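Local coordinates for gentamicin resistance protein (Enterococcus gallinarum, PDB 6CTZ) that probably transfers a phosphate from a guanine nucleotide to the 2"-hydroxyl of aminoglycosides such as kanamycin and gentamicin, giving antibiotic resistance, at residues Leu160-Ser163 with Leu164-Tyr167; Glu232-Gly235 with Glu236-Arg240; Ile286-Leu289 with Glu290-Lys293. The protein carries 2 engineered substitutions. All blocks are in the same frame, centred on the assembly; numbering follows the deposited sequence. Where two conformers were deposited one is given.

Overall arrangement
Followed from the N terminus, the three contacts come in series; each joins adjoining segments, so none closes a long loop and none nests in or crosses another. Contact 1 starts helix 162-176, contact 2 bridges the break between helices 228-234 and 236-246, and contact 3 is two turns of helix 279-296. Contacts 1 and 3, with centres about 11 Å apart, tie their helices together: Tyr-167 OH meets Asp-292 OD2, Leu-160 packs on Ile-286, and Leu-164 lies against Leu-289. Contacts 2 and 3 do not touch each other, yet both reach kanamycin, polar groups of the former and Leu-288 of the latter lining its pocket.

Contact 1: residues Leu160-Ser163 with Leu164-Tyr167; sequences LDES and LRDY
The chain turns from Asp-161 into a helix here, the carbonyl O of Asp-161 taking the N-H of Arg-165 at 3.0 Å and, in a weak bond, that of Leu-164. Asp-166 N and Tyr-167 N continue the i to i+4 pattern to the carbonyls of Glu-162 and Ser-163. Asp-161 holds the N-cap position, but its carboxylate makes no capping bond. On the outer side Glu-162 and Arg-165 run alongside each other, pointing the same way. Glu-162 CG lies over one face of the guanidinium, toward its rim, and comes within 3.6 Å of Arg-165 NH2. The arginine reaches this place because its chain, extended through CG and CD, bends at chi3 (73°). Carboxylate and guanidinium planes are only 20° apart, yet Glu-162 OE2 sits well off the guanidinium plane, 4.1 Å from Arg-165 NH2, so any attraction is probably one of charge alone, with no N-H aimed at the oxygen. The apolar side is made by Leu-160 and Leu-164, whose CD2 methyls meet at 3.9 Å. Leu-164 also packs on Glu-290 and Lys-293. The hydroxyl of Tyr-167 is hydrogen-bonded to Asp-292 OD2 and Asn-296 ND2. The arrangement is a helix N-terminus with opposite charges at i and i+3, short of a salt bridge, while Leu-160, just before the N-cap, meets Leu-164 of the first turn beside helix 279-296 of this aminoglycoside phosphotransferase.

Contact 2: residues Glu232-Gly235 with Glu236-Arg240; sequences EDCG and ELFTR. With KAN (kanamycin a), chain E.
Gly-235 and Thr-239 meet through one carbonyl: Gly-235 O accepts hydrogen bonds from both the backbone N of Thr-239, at 3.0 Å, and its hydroxyl OG1, at 2.8 Å. The hydroxyl comes from above the carbonyl plane, 42° out of it, while the N-H lies nearer that plane. Gly-235 has a positive phi of 98°, where a CB would press on the carbonyl O of Cys-234, and it serves as N-cap of the next helix. In this aminoglycoside phosphotransferase, whose fold is akin to that of protein kinases, the chain breaks at Gly-235 between helix 228-234 and helix 236-246. The first of these carries pocket residues: Asp-233 OD2 accepts from kanamycin N2 at 2.7 Å, and Glu-232 OE2 lies 2.9 Å from kanamycin O6. Across the break, Cys-234 CB approaches the Phe-238 ring obliquely, 3.6 Å from CD2. Cys-234 SG makes a sulfur-aromatic contact, also oblique, 5.1 Å from the ring centroid. Met-101 packs on both side chains. A water spans the missing backbone bond, donating to Cys-234 O and accepting from Phe-238 N. Farther along, Arg-240 NE meets the anti lone pair of Glu-236 OE2 in a salt bridge of 2.8 Å, while Arg-240 NH2 has a second partner in Asp-252.

Contact 3: residues Ile286-Leu289 with Glu290-Lys293; sequences IELL and EEDK. Unlike the reference sequence in segment 286-289: Ile-286 (reference Leu). With KAN (kanamycin a), chain E.
Glu-291 and Glu-287 stand one turn apart on the C-terminal helix 279-296, joined by a regular alpha-helical bond from Glu-291 N to Glu-287 O of 2.9 Å. Equivalent i to i+4 bonds run from Glu-290, Asp-292 and Lys-293 to Ile-286, Leu-288 and Leu-289; Ile-286 differs from the reference sequence. The helix belongs to the helical part of an aminoglycoside phosphotransferase, and its Leu-288 forms part of the kanamycin pocket. The Glu-291 side chain can be followed back along the helix. Its CB lies near two carbonyls of the preceding turn, 3.6 Å from Glu-287 O and little farther from Leu-288 O. With CG beside the backbone N (chi1 -61°), the chain folds back over the turn, and CG comes within 3.1 Å of Glu-287 O. Beyond CG the chain is extended and climbs away, CD still 3.9 Å from Glu-287 O. At the tip the two oxygens part company. Glu-291 OE1 faces another acid, 4.4 Å from Glu-287 OE1, a like-charge pair on an exposed surface where solvent would be expected to ease the repulsion. Glu-291 OE2 instead reaches the methyl CD2 of Leu-288 at 3.7 Å, the two side chains crossing at a slant. On the buried side, Leu-289 packs against Gln-266 and Leu-270, while the carboxylate of Asp-292 turns away from this turn, its OD2 hydrogen-bonded to the hydroxyl of Thr-263 as well as to Tyr-167. Leu-288, which also touches Tyr-269, meets the drug with both branches: its CD1 lies 3.4 Å from kanamycin O7, and its CD2, already against Glu-291 OE2, lies 3.5 Å from the same hydroxyl oxygen.

Contact 1: residues Leu160-Ser163 with Leu164-Tyr167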
ATOM      1  N   LEU A 160     -14.389 -23.219   2.207  1.00 26.00           N
ATOM      2  CA  LEU A 160     -15.594 -22.522   1.840  1.00 24.91           C
ATOM      3  C   LEU A 160     -16.837 -23.344   1.554  1.00 24.12           C
ATOM      4  O   LEU A 160     -16.746 -24.432   1.097  1.00 22.63           O
ATOM      5  CB  LEU A 160     -15.360 -21.632   0.598  1.00 24.66           C
ATOM      6  CG  LEU A 160     -14.057 -20.839   0.481  1.00 25.35           C
ATOM      7  CD1 LEU A 160     -14.037 -20.087  -0.824  1.00 25.81           C
ATOM      8  CD2 LEU A 160     -14.017 -19.860   1.618  1.00 25.94           C
ATOM      9  N   ASP A 161     -17.952 -22.722   1.823  1.00 24.33           N
ATOM     10  CA  ASP A 161     -19.177 -23.235   1.236  0.54 24.90           C
ATOM     11  C   ASP A 161     -19.036 -23.186  -0.277  1.00 24.09           C
ATOM     12  O   ASP A 161     -18.443 -22.260  -0.835  1.00 23.53           O
ATOM     13  CB  ASP A 161     -20.368 -22.389   1.677  0.54 26.35           C
ATOM     14  CG  ASP A 161     -20.666 -22.533   3.151  0.54 28.24           C
ATOM     15  OD1 ASP A 161     -20.448 -23.636   3.696  0.54 28.72           O
ATOM     16  OD2 ASP A 161     -21.117 -21.543   3.762  0.54 29.52           O
ATOM     17  N   GLU A 162     -19.551 -24.218  -0.945  1.00 22.51           N
ATOM     18  CA  GLU A 162     -19.414 -24.275  -2.398  1.00 21.72           C
ATOM     19  C   GLU A 162     -20.003 -23.046  -3.079  1.00 22.04           C
ATOM     20  O   GLU A 162     -19.529 -22.649  -4.150  1.00 22.16           O
ATOM     21  CB  GLU A 162     -20.010 -25.572  -2.941  1.00 22.73           C
ATOM     22  CG  GLU A 162     -19.148 -26.754  -2.552  1.00 23.74           C
ATOM     23  CD  GLU A 162     -19.756 -28.104  -2.844  1.00 25.69           C
ATOM     24  OE1 GLU A 162     -20.886 -28.171  -3.377  1.00 26.70           O
ATOM     25  OE2 GLU A 162     -19.084 -29.110  -2.519  1.00 26.63           O
ATOM     26  N   SER A 163     -21.013 -22.417  -2.475  1.00 22.21           N
ATOM     27  CA  SER A 163     -21.582 -21.211  -3.073  1.00 22.96           C
ATOM     28  C   SER A 163     -20.592 -20.048  -3.050  1.00 21.88           C
ATOM     29  O   SER A 163     -20.555 -19.237  -3.986  1.00 22.23           O
ATOM     30  CB  SER A 163     -22.861 -20.824  -2.341  1.00 25.71           C
ATOM     31  OG  SER A 163     -22.582 -20.546  -0.983  1.00 27.62           O
ATOM     32  N   LEU A 164     -19.768 -19.937  -2.011  1.00 21.32           N
ATOM     33  CA  LEU A 164     -18.756 -18.888  -1.928  1.00 21.36           C
ATOM     34  C   LEU A 164     -17.646 -19.235  -2.876  1.00 20.17           C
ATOM     35  O   LEU A 164     -17.099 -18.341  -3.474  1.00 19.31           O
ATOM     36  CB  LEU A 164     -18.288 -18.680  -0.512  1.00 22.78           C
ATOM     37  CG  LEU A 164     -17.301 -17.519  -0.308  1.00 22.35           C
ATOM     38  CD1 LEU A 164     -17.843 -16.177  -0.786  1.00 23.64           C
ATOM     39  CD2 LEU A 164     -16.992 -17.437   1.167  1.00 23.02           C
ATOM     40  N   ARG A 165     -17.305 -20.524  -3.023  1.00 20.69           N
ATOM     41  CA  ARG A 165     -16.342 -20.936  -4.040  1.00 21.27           C
ATOM     42  C   ARG A 165     -16.821 -20.547  -5.433  1.00 21.35           C
ATOM     43  O   ARG A 165     -16.041 -20.034  -6.244  1.00 21.33           O
ATOM     44  CB  ARG A 165     -16.096 -22.446  -3.971  1.00 23.32           C
ATOM     45  CG  ARG A 165     -15.071 -22.931  -4.992  1.00 24.27           C
ATOM     46  CD  ARG A 165     -14.833 -24.422  -4.878  1.00 25.70           C
ATOM     47  NE  ARG A 165     -15.957 -25.191  -5.394  1.00 26.57           N
ATOM     48  CZ  ARG A 165     -16.187 -26.466  -5.095  1.00 26.81           C
ATOM     49  NH1 ARG A 165     -15.382 -27.119  -4.257  1.00 26.76           N
ATOM     50  NH2 ARG A 165     -17.236 -27.083  -5.616  1.00 27.26           N
ATOM     51  N   ASP A 166     -18.108 -20.777  -5.722  1.00 22.30           N
ATOM     52  CA  ASP A 166     -18.662 -20.397  -7.018  1.00 22.43           C
ATOM     53  C   ASP A 166     -18.519 -18.900  -7.255  1.00 21.41           C
ATOM     54  O   ASP A 166     -18.199 -18.470  -8.368  1.00 21.97           O
ATOM     55  CB  ASP A 166     -20.137 -20.796  -7.107  1.00 24.37           C
ATOM     56  CG  ASP A 166     -20.357 -22.302  -7.049  1.00 26.75           C
ATOM     57  OD1 ASP A 166     -19.398 -23.074  -7.268  1.00 27.39           O
ATOM     58  OD2 ASP A 166     -21.508 -22.712  -6.788  1.00 27.74           O
ATOM     59  N   TYR A 167     -18.764 -18.092  -6.220  1.00 20.34           N
ATOM     60  CA  TYR A 167     -18.588 -16.646  -6.328  1.00 19.36           C
ATOM     61  C   TYR A 167     -17.142 -16.287  -6.652  1.00 18.90           C
ATOM     62  O   TYR A 167     -16.875 -15.493  -7.558  1.00 18.46           O
ATOM     63  CB  TYR A 167     -19.032 -15.971  -5.029  1.00 18.26           C
ATOM     64  CG  TYR A 167     -18.622 -14.523  -4.909  1.00 17.93           C
ATOM     65  CD1 TYR A 167     -19.303 -13.535  -5.601  1.00 17.72           C
ATOM     66  CD2 TYR A 167     -17.551 -14.143  -4.101  1.00 17.91           C
ATOM     67  CE1 TYR A 167     -18.932 -12.200  -5.497  1.00 17.64           C
ATOM     68  CE2 TYR A 167     -17.173 -12.810  -3.991  1.00 18.01           C
ATOM     69  CZ  TYR A 167     -17.872 -11.843  -4.691  1.00 17.40           C
ATOM     70  OH  TYR A 167     -17.510 -10.522  -4.595  1.00 17.99           O
TER

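Contact 2: residues Glu232-Gly235 with Glu236-Arg240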
ATOM      1  N   GLU A 232     -11.580   0.136  -1.034  1.00 12.36           N
ATOM      2  CA  GLU A 232     -11.835  -0.700   0.135  1.00 14.93           C
ATOM      3  C   GLU A 232     -11.955   0.137   1.406  1.00 14.38           C
ATOM      4  O   GLU A 232     -12.838  -0.113   2.242  1.00 16.14           O
ATOM      5  CB  GLU A 232     -10.706  -1.730   0.253  1.00 16.61           C
ATOM      6  CG  GLU A 232     -10.870  -2.818   1.285  1.00 19.44           C
ATOM      7  CD  GLU A 232      -9.715  -3.809   1.237  1.00 21.81           C
ATOM      8  OE1 GLU A 232      -9.471  -4.412   0.160  1.00 20.84           O
ATOM      9  OE2 GLU A 232      -9.040  -3.967   2.270  1.00 24.33           O
ATOM     10  N   ASP A 233     -11.085   1.143   1.567  1.00 13.71           N
ATOM     11  CA  ASP A 233     -10.940   1.851   2.834  1.00 15.01           C
ATOM     12  C   ASP A 233     -11.484   3.269   2.831  1.00 16.49           C
ATOM     13  O   ASP A 233     -11.788   3.796   3.903  1.00 20.73           O
ATOM     14  CB  ASP A 233      -9.465   1.914   3.240  1.00 15.03           C
ATOM     15  CG  ASP A 233      -8.917   0.578   3.636  1.00 16.45           C
ATOM     16  OD1 ASP A 233      -9.705  -0.325   3.997  1.00 19.77           O
ATOM     17  OD2 ASP A 233      -7.685   0.444   3.616  1.00 17.93           O
ATOM     18  N   CYS A 234     -11.590   3.912   1.675  1.00 15.34           N
ATOM     19  CA  CYS A 234     -12.155   5.249   1.608  1.00 15.85           C
ATOM     20  C   CYS A 234     -13.557   5.281   1.022  1.00 16.11           C
ATOM     21  O   CYS A 234     -14.258   6.279   1.205  1.00 17.95           O
ATOM     22  CB  CYS A 234     -11.235   6.188   0.810  1.00 16.43           C
ATOM     23  SG  CYS A 234      -9.549   6.267   1.460  1.00 18.38           S
ATOM     24  N   GLY A 235     -13.981   4.225   0.338  1.00 16.00           N
ATOM     25  CA  GLY A 235     -15.338   4.141  -0.161  1.00 15.02           C
ATOM     26  C   GLY A 235     -15.449   4.531  -1.628  1.00 14.33           C
ATOM     27  O   GLY A 235     -14.596   5.219  -2.194  1.00 14.42           O
ATOM     28  N   GLU A 236     -16.550   4.089  -2.242  1.00 14.45           N
ATOM     29  CA  GLU A 236     -16.741   4.276  -3.677  1.00 14.84           C
ATOM     30  C   GLU A 236     -16.920   5.743  -4.048  1.00 14.09           C
ATOM     31  O   GLU A 236     -16.411   6.191  -5.083  1.00 14.25           O
ATOM     32  CB  GLU A 236     -17.932   3.451  -4.156  1.00 15.28           C
ATOM     33  CG  GLU A 236     -18.171   3.602  -5.644  1.00 15.99           C
ATOM     34  CD  GLU A 236     -19.252   2.686  -6.185  1.00 18.34           C
ATOM     35  OE1 GLU A 236     -19.627   1.703  -5.505  1.00 20.53           O
ATOM     36  OE2 GLU A 236     -19.722   2.957  -7.307  1.00 19.14           O
ATOM     37  N   LEU A 237     -17.648   6.508  -3.234  1.00 15.33           N
ATOM     38  CA  LEU A 237     -17.886   7.908  -3.578  1.00 16.75           C
ATOM     39  C   LEU A 237     -16.578   8.685  -3.652  1.00 14.50           C
ATOM     40  O   LEU A 237     -16.324   9.410  -4.624  1.00 14.20           O
ATOM     41  CB  LEU A 237     -18.858   8.548  -2.585  1.00 19.86           C
ATOM     42  CG  LEU A 237     -20.328   8.223  -2.850  1.00 25.04           C
ATOM     43  CD1 LEU A 237     -21.184   8.788  -1.734  1.00 27.17           C
ATOM     44  CD2 LEU A 237     -20.775   8.787  -4.188  1.00 26.25           C
ATOM     45  N   PHE A 238     -15.718   8.517  -2.646  1.00 13.59           N
ATOM     46  CA  PHE A 238     -14.429   9.199  -2.665  1.00 13.08           C
ATOM     47  C   PHE A 238     -13.569   8.706  -3.818  1.00 12.24           C
ATOM     48  O   PHE A 238     -12.909   9.502  -4.501  1.00 12.35           O
ATOM     49  CB  PHE A 238     -13.703   8.993  -1.338  1.00 13.51           C
ATOM     50  CG  PHE A 238     -12.364   9.656  -1.292  1.00 13.77           C
ATOM     51  CD1 PHE A 238     -12.262  11.011  -1.010  1.00 15.60           C
ATOM     52  CD2 PHE A 238     -11.209   8.937  -1.559  1.00 14.12           C
ATOM     53  CE1 PHE A 238     -11.033  11.630  -0.977  1.00 16.91           C
ATOM     54  CE2 PHE A 238      -9.978   9.559  -1.527  1.00 14.59           C
ATOM     55  CZ  PHE A 238      -9.895  10.909  -1.239  1.00 16.41           C
ATOM     56  N   THR A 239     -13.560   7.391  -4.048  1.00 11.61           N
ATOM     57  CA  THR A 239     -12.762   6.840  -5.134  1.00 11.03           C
ATOM     58  C   THR A 239     -13.186   7.426  -6.474  1.00 10.95           C
ATOM     59  O   THR A 239     -12.336   7.777  -7.303  1.00 11.14           O
ATOM     60  CB  THR A 239     -12.880   5.315  -5.128  1.00 11.55           C
ATOM     61  OG1 THR A 239     -12.358   4.810  -3.893  1.00 12.46           O
ATOM     62  CG2 THR A 239     -12.100   4.706  -6.262  1.00 11.97           C
ATOM     63  N   ARG A 240     -14.499   7.560  -6.693  1.00 11.51           N
ATOM     64  CA  ARG A 240     -14.987   8.143  -7.940  1.00 12.00           C
ATOM     65  C   ARG A 240     -14.570   9.600  -8.081  1.00 11.70           C
ATOM     66  O   ARG A 240     -14.354  10.072  -9.202  1.00 12.88           O
ATOM     67  CB  ARG A 240     -16.507   8.000  -8.017  1.00 12.27           C
ATOM     68  CG  ARG A 240     -16.961   6.602  -8.385  1.00 13.24           C
ATOM     69  CD  ARG A 240     -18.482   6.469  -8.289  1.00 14.17           C
ATOM     70  NE  ARG A 240     -18.965   5.192  -8.813  1.00 14.93           N
ATOM     71  CZ  ARG A 240     -19.289   4.984 -10.087  1.00 15.70           C
ATOM     72  NH1 ARG A 240     -19.180   5.968 -10.972  1.00 17.14           N
ATOM     73  NH2 ARG A 240     -19.703   3.786 -10.478  1.00 17.23           N
TER
HETATM   74  C1  KAN E 404      -7.078  -5.921   5.203  1.00 19.28           C
HETATM   75  C2  KAN E 404      -8.383  -6.561   4.729  1.00 21.22           C
HETATM   76  C3  KAN E 404      -9.555  -5.720   5.188  1.00 23.66           C
HETATM   77  C4  KAN E 404      -9.493  -5.643   6.705  1.00 24.99           C
HETATM   78  C5  KAN E 404      -8.170  -5.042   7.171  1.00 25.25           C
HETATM   79  C6  KAN E 404      -8.057  -5.040   8.692  1.00 28.14           C
HETATM   80  C7  KAN E 404      -3.661  -2.387   3.222  1.00 10.92           C
HETATM   81  C8  KAN E 404      -3.307  -3.744   3.824  1.00 11.34           C
HETATM   82  C9  KAN E 404      -4.554  -4.634   3.885  1.00 13.46           C
HETATM   83  C10 KAN E 404      -5.691  -3.965   4.658  1.00 14.43           C
HETATM   84  C11 KAN E 404      -5.988  -2.579   4.082  1.00 14.60           C
HETATM   85  C12 KAN E 404      -4.738  -1.706   4.057  1.00 12.68           C
HETATM   86  C13 KAN E 404      -1.469  -5.307   3.540  1.00 13.67           C
HETATM   87  C14 KAN E 404      -0.057  -5.208   2.985  1.00 14.98           C
HETATM   88  C15 KAN E 404      -0.113  -5.397   1.466  1.00 16.52           C
HETATM   89  C16 KAN E 404      -0.787  -6.725   1.140  1.00 17.65           C
HETATM   90  C17 KAN E 404      -2.144  -6.791   1.814  1.00 18.07           C
HETATM   91  C18 KAN E 404      -2.754  -8.167   1.594  1.00 21.09           C
HETATM   92  N1  KAN E 404      -6.755  -4.507   9.050  1.00 29.41           N
HETATM   93  N2  KAN E 404      -7.031  -1.901   4.844  1.00 17.34           N
HETATM   94  N3  KAN E 404      -2.459  -1.559   3.147  1.00 11.54           N
HETATM   95  N4  KAN E 404       1.208  -5.353   0.851  1.00 19.29           N
HETATM   96  O5  KAN E 404      -7.032  -5.713   6.618  1.00 22.00           O
HETATM   97  O6  KAN E 404      -8.367  -6.640   3.301  1.00 22.82           O
HETATM   98  O7  KAN E 404     -10.796  -6.307   4.781  1.00 25.13           O
HETATM   99  O8  KAN E 404     -10.576  -4.836   7.172  1.00 26.69           O
HETATM  100  O9  KAN E 404      -6.916  -4.686   4.500  1.00 16.85           O
HETATM  101  O10 KAN E 404      -4.221  -5.863   4.550  1.00 15.58           O
HETATM  102  O11 KAN E 404      -2.299  -4.298   2.967  1.00 12.22           O
HETATM  103  O12 KAN E 404      -2.001  -6.587   3.210  1.00 16.04           O
HETATM  104  O13 KAN E 404       0.482  -3.940   3.365  1.00 17.45           O
HETATM  105  O14 KAN E 404      -0.990  -6.885  -0.274  1.00 19.06           O
HETATM  106  O15 KAN E 404      -4.036  -8.219   2.228  0.65 22.46           O
HETATM  107  O   HOH W   1     -16.437   7.344  -0.072  1.00 18.51           O

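Contact 3: residues Ile286-Leu289 with Glu290-Lys293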
ATOM      1  N   ILE A 286     -12.283 -15.404   6.297  1.00 30.18           N
ATOM      2  CA  ILE A 286     -13.453 -16.085   5.747  1.00 30.85           C
ATOM      3  C   ILE A 286     -14.668 -15.167   5.805  1.00 30.16           C
ATOM      4  O   ILE A 286     -15.451 -15.081   4.850  1.00 31.03           O
ATOM      5  CB  ILE A 286     -13.702 -17.415   6.484  1.00 32.51           C
ATOM      6  CG1 ILE A 286     -12.531 -18.383   6.282  1.00 33.71           C
ATOM      7  CG2 ILE A 286     -14.998 -18.048   6.013  1.00 33.64           C
ATOM      8  CD1 ILE A 286     -12.507 -19.062   4.925  1.00 35.12           C
ATOM      9  N   GLU A 287     -14.827 -14.451   6.919  1.00 29.89           N
ATOM     10  CA  GLU A 287     -15.948 -13.530   7.062  1.00 30.12           C
ATOM     11  C   GLU A 287     -15.852 -12.378   6.068  1.00 29.09           C
ATOM     12  O   GLU A 287     -16.871 -11.938   5.520  1.00 29.50           O
ATOM     13  CB  GLU A 287     -15.998 -13.008   8.499  1.00 32.37           C
ATOM     14  CG  GLU A 287     -17.333 -12.417   8.915  1.00 34.16           C
ATOM     15  CD  GLU A 287     -17.412 -12.171  10.411  0.32 34.77           C
ATOM     16  OE1 GLU A 287     -18.401 -11.560  10.868  0.38 34.91           O
ATOM     17  OE2 GLU A 287     -16.480 -12.593  11.129  0.53 35.03           O
ATOM     18  N   LEU A 288     -14.638 -11.870   5.824  1.00 27.19           N
ATOM     19  CA  LEU A 288     -14.469 -10.791   4.857  1.00 26.16           C
ATOM     20  C   LEU A 288     -14.830 -11.247   3.448  1.00 25.61           C
ATOM     21  O   LEU A 288     -15.369 -10.465   2.656  1.00 26.92           O
ATOM     22  CB  LEU A 288     -13.040 -10.259   4.910  1.00 27.09           C
ATOM     23  CG  LEU A 288     -12.711  -9.485   6.184  1.00 27.77           C
ATOM     24  CD1 LEU A 288     -11.214  -9.269   6.323  1.00 27.33           C
ATOM     25  CD2 LEU A 288     -13.454  -8.152   6.188  1.00 27.83           C
ATOM     26  N   LEU A 289     -14.532 -12.507   3.114  1.00 25.78           N
ATOM     27  CA  LEU A 289     -14.923 -13.037   1.810  1.00 26.87           C
ATOM     28  C   LEU A 289     -16.438 -13.100   1.679  1.00 26.45           C
ATOM     29  O   LEU A 289     -16.994 -12.731   0.638  1.00 25.40           O
ATOM     30  CB  LEU A 289     -14.309 -14.421   1.593  1.00 28.86           C
ATOM     31  CG  LEU A 289     -12.810 -14.506   1.299  1.00 30.44           C
ATOM     32  CD1 LEU A 289     -12.390 -15.960   1.141  1.00 31.65           C
ATOM     33  CD2 LEU A 289     -12.467 -13.704   0.052  1.00 30.51           C
ATOM     34  N   GLU A 290     -17.122 -13.574   2.726  1.00 27.31           N
ATOM     35  CA  GLU A 290     -18.582 -13.593   2.711  1.00 27.67           C
ATOM     36  C   GLU A 290     -19.150 -12.187   2.558  1.00 27.72           C
ATOM     37  O   GLU A 290     -20.111 -11.977   1.810  1.00 28.47           O
ATOM     38  CB  GLU A 290     -19.110 -14.259   3.983  1.00 29.71           C
ATOM     39  CG  GLU A 290     -18.672 -15.714   4.147  1.00 31.18           C
ATOM     40  CD  GLU A 290     -19.194 -16.345   5.425  0.45 31.52           C
ATOM     41  OE1 GLU A 290     -19.892 -17.377   5.341  0.48 31.73           O
ATOM     42  OE2 GLU A 290     -18.906 -15.810   6.516  0.71 31.50           O
ATOM     43  N   GLU A 291     -18.549 -11.207   3.237  1.00 27.73           N
ATOM     44  CA  GLU A 291     -19.022  -9.829   3.126  1.00 28.34           C
ATOM     45  C   GLU A 291     -18.766  -9.257   1.735  1.00 26.71           C
ATOM     46  O   GLU A 291     -19.578  -8.481   1.221  1.00 27.70           O
ATOM     47  CB  GLU A 291     -18.370  -8.958   4.199  1.00 30.92           C
ATOM     48  CG  GLU A 291     -18.699  -9.402   5.614  1.00 33.89           C
ATOM     49  CD  GLU A 291     -18.132  -8.476   6.671  1.00 36.96           C
ATOM     50  OE1 GLU A 291     -18.673  -8.460   7.798  1.00 38.66           O
ATOM     51  OE2 GLU A 291     -17.148  -7.764   6.378  1.00 38.34           O
ATOM     52  N   ASP A 292     -17.638  -9.616   1.115  1.00 24.35           N
ATOM     53  CA  ASP A 292     -17.364  -9.167  -0.248  1.00 22.65           C
ATOM     54  C   ASP A 292     -18.467  -9.620  -1.201  1.00 22.58           C
ATOM     55  O   ASP A 292     -18.970  -8.832  -2.012  1.00 22.14           O
ATOM     56  CB  ASP A 292     -16.005  -9.704  -0.697  1.00 21.31           C
ATOM     57  CG  ASP A 292     -15.521  -9.069  -1.981  1.00 19.83           C
ATOM     58  OD1 ASP A 292     -15.063  -7.911  -1.931  1.00 20.35           O
ATOM     59  OD2 ASP A 292     -15.575  -9.730  -3.040  1.00 18.25           O
ATOM     60  N   LYS A 293     -18.866 -10.894  -1.107  1.00 22.56           N
ATOM     61  CA  LYS A 293     -19.939 -11.401  -1.956  1.00 23.95           C
ATOM     62  C   LYS A 293     -21.252 -10.692  -1.661  1.00 25.71           C
ATOM     63  O   LYS A 293     -21.974 -10.294  -2.583  1.00 25.88           O
ATOM     64  CB  LYS A 293     -20.082 -12.911  -1.761  1.00 24.38           C
ATOM     65  CG  LYS A 293     -21.243 -13.533  -2.524  1.00 25.60           C
ATOM     66  CD  LYS A 293     -21.280 -15.042  -2.319  1.00 27.39           C
ATOM     67  CE  LYS A 293     -22.366 -15.704  -3.158  1.00 30.02           C
ATOM     68  NZ  LYS A 293     -23.739 -15.343  -2.702  1.00 32.43           N
TER
HETATM   69  C1  KAN E 404      -7.078  -5.921   5.203  1.00 19.28           C
HETATM   70  C2  KAN E 404      -8.383  -6.561   4.729  1.00 21.22           C
HETATM   71  C3  KAN E 404      -9.555  -5.720   5.188  1.00 23.66           C
HETATM   72  C4  KAN E 404      -9.493  -5.643   6.705  1.00 24.99           C
HETATM   73  C5  KAN E 404      -8.170  -5.042   7.171  1.00 25.25           C
HETATM   74  C6  KAN E 404      -8.057  -5.040   8.692  1.00 28.14           C
HETATM   75  C7  KAN E 404      -3.661  -2.387   3.222  1.00 10.92           C
HETATM   76  C8  KAN E 404      -3.307  -3.744   3.824  1.00 11.34           C
HETATM   77  C9  KAN E 404      -4.554  -4.634   3.885  1.00 13.46           C
HETATM   78  C10 KAN E 404      -5.691  -3.965   4.658  1.00 14.43           C
HETATM   79  C11 KAN E 404      -5.988  -2.579   4.082  1.00 14.60           C
HETATM   80  C12 KAN E 404      -4.738  -1.706   4.057  1.00 12.68           C
HETATM   81  C13 KAN E 404      -1.469  -5.307   3.540  1.00 13.67           C
HETATM   82  C14 KAN E 404      -0.057  -5.208   2.985  1.00 14.98           C
HETATM   83  C15 KAN E 404      -0.113  -5.397   1.466  1.00 16.52           C
HETATM   84  C16 KAN E 404      -0.787  -6.725   1.140  1.00 17.65           C
HETATM   85  C17 KAN E 404      -2.144  -6.791   1.814  1.00 18.07           C
HETATM   86  C18 KAN E 404      -2.754  -8.167   1.594  1.00 21.09           C
HETATM   87  N1  KAN E 404      -6.755  -4.507   9.050  1.00 29.41           N
HETATM   88  N2  KAN E 404      -7.031  -1.901   4.844  1.00 17.34           N
HETATM   89  N3  KAN E 404      -2.459  -1.559   3.147  1.00 11.54           N
HETATM   90  N4  KAN E 404       1.208  -5.353   0.851  1.00 19.29           N
HETATM   91  O5  KAN E 404      -7.032  -5.713   6.618  1.00 22.00           O
HETATM   92  O6  KAN E 404      -8.367  -6.640   3.301  1.00 22.82           O
HETATM   93  O7  KAN E 404     -10.796  -6.307   4.781  1.00 25.13           O
HETATM   94  O8  KAN E 404     -10.576  -4.836   7.172  1.00 26.69           O
HETATM   95  O9  KAN E 404      -6.916  -4.686   4.500  1.00 16.85           O
HETATM   96  O10 KAN E 404      -4.221  -5.863   4.550  1.00 15.58           O
HETATM   97  O11 KAN E 404      -2.299  -4.298   2.967  1.00 12.22           O
HETATM   98  O12 KAN E 404      -2.001  -6.587   3.210  1.00 16.04           O
HETATM   99  O13 KAN E 404       0.482  -3.940   3.365  1.00 17.45           O
HETATM  100  O14 KAN E 404      -0.990  -6.885  -0.274  1.00 19.06           O
HETATM  101  O15 KAN E 404      -4.036  -8.219   2.228  0.65 22.46           O